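Local atomic coordinates of uncharacterized protein (Cytophaga hutchinsonii, PDB entry 3OMT), a protein that is uncharacterized but, as a helix-turn-helix protein of the Xre family, probably binds DNA as the antitoxin of a toxin-antitoxin pair. Residues C42-D45 with V46-S49. Sequence-based numbering, arbitrary orientation.
Sequences CTND and VQPS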
loop_
_atom_site.group_PDB
_atom_site.type_symbol
_atom_site.label_atom_id
_atom_site.label_comp_id
_atom_site.label_asym_id
_atom_site.label_seq_id
_atom_site.Cartn_x
_atom_site.Cartn_y
_atom_site.Cartn_z
ATOM N N CYS A 42 -7.957 -10.657 3.404
ATOM C CA CYS A 42 -8.577 -10.350 4.682
ATOM C C CYS A 42 -7.856 -11.003 5.863
ATOM O O CYS A 42 -7.779 -10.423 6.959
ATOM C CB CYS A 42 -10.061 -10.759 4.659
ATOM S SG CYS A 42 -11.031 -9.633 3.633
ATOM N N THR A 43 -7.266 -12.166 5.635
ATOM C CA THR A 43 -6.485 -12.820 6.679
ATOM C C THR A 43 -5.000 -12.411 6.714
ATOM O O THR A 43 -4.202 -12.973 7.499
ATOM C CB THR A 43 -6.603 -14.343 6.605
ATOM O OG1 THR A 43 -6.207 -14.780 5.313
ATOM C CG2 THR A 43 -8.028 -14.794 6.848
ATOM N N ASN A 44 -4.615 -11.438 5.892
ATOM C CA ASN A 44 -3.248 -10.971 5.800
ATOM C C ASN A 44 -2.282 -12.070 5.388
ATOM O O ASN A 44 -1.089 -12.014 5.694
ATOM C CB ASN A 44 -2.794 -10.269 7.109
ATOM C CG ASN A 44 -3.117 -8.786 7.102
ATOM O OD1 ASN A 44 -2.387 -8.006 6.490
ATOM N ND2 ASN A 44 -4.250 -8.398 7.749
ATOM N N ASP A 45 -2.811 -13.040 4.642
ATOM C CA ASP A 45 -1.949 -14.068 4.041
ATOM C C ASP A 45 -1.306 -13.653 2.748
ATOM O O ASP A 45 -0.161 -14.030 2.485
ATOM C CB ASP A 45 -2.737 -15.332 3.904
ATOM C CG ASP A 45 -2.964 -16.007 5.255
ATOM O OD1 ASP A 45 -1.965 -16.372 5.918
ATOM O OD2 ASP A 45 -4.114 -16.220 5.654
ATOM N N VAL A 46 -2.032 -12.898 1.922
ATOM C CA VAL A 46 -1.514 -12.383 0.672
ATOM C C VAL A 46 -1.959 -10.921 0.644
ATOM O O VAL A 46 -3.113 -10.601 0.982
ATOM C CB VAL A 46 -2.119 -13.105 -0.548
ATOM C CG1 VAL A 46 -1.639 -12.429 -1.885
ATOM C CG2 VAL A 46 -1.734 -14.562 -0.533
ATOM N N GLN A 47 -1.062 -10.031 0.263
ATOM C CA GLN A 47 -1.398 -8.627 0.195
ATOM C C GLN A 47 -1.809 -8.239 -1.215
ATOM O O GLN A 47 -1.192 -8.666 -2.204
ATOM C CB GLN A 47 -0.237 -7.714 0.645
ATOM C CG GLN A 47 0.282 -8.046 2.026
ATOM C CD GLN A 47 -0.831 -7.900 3.058
ATOM O OE1 GLN A 47 -1.679 -7.025 2.925
ATOM N NE2 GLN A 47 -0.830 -8.756 4.077
ATOM N N PRO A 48 -2.826 -7.397 -1.321
ATOM C CA PRO A 48 -3.137 -6.825 -2.638
ATOM C C PRO A 48 -2.029 -5.888 -3.096
ATOM O O PRO A 48 -1.313 -5.363 -2.270
ATOM C CB PRO A 48 -4.420 -6.031 -2.388
ATOM C CG PRO A 48 -4.519 -5.904 -0.955
ATOM C CD PRO A 48 -3.597 -6.783 -0.235
ATOM N N SER A 49 -1.894 -5.704 -4.418
ATOM C CA SER A 49 -1.048 -4.658 -4.945
ATOM C C SER A 49 -1.558 -3.275 -4.540
ATOM O O SER A 49 -2.715 -3.089 -4.185
ATOM C CB SER A 49 -1.014 -4.693 -6.469
ATOM O OG SER A 49 -2.275 -4.388 -7.032
HETATM O O HOH W 1 1.189 -11.055 3.990
#
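Gln47 reaches back to Asn44, three residues earlier, and the two side-chain amides meet at an angle, their planes 34° apart. The bond runs from Gln47 NE2 to Asn44 OD1 over 3.0 Å, with the N-H pointing fairly straight at the oxygen (155°) and the donor tilted off the carbonyl plane of Asn44. A bend at chi2 of Gln47 (-60°) folds its amide back toward the asparagine instead of letting the chain extend. One water secures the same NE2 a second time: it accepts from Gln47 NE2 at 3.1 Å and donates to Asn44 O at 3.0 Å, bridging side chain and backbone. Asn44, with positive phi, is the C-prime residue of the Schellman motif that ends helix 35-42 of the helix-turn-helix domain; the chain then runs on toward helix 50-60. The pair exemplifies how one amide oxygen just past a helix end can gather several N-H groups: Asn44 OD1 also accepts from the backbone N of Phe10 and of Asn11, while Gln47 OE1 takes a hydrogen bond from Asn11 ND2, which ties the N-terminal segment to this loop. On the solvent-exposed part, Thr43 OG1 is hydrogen-bonded to Asp45 OD2 (2.6 Å), on the carboxylate's anti side and out of its plane, and also to Ser39 O.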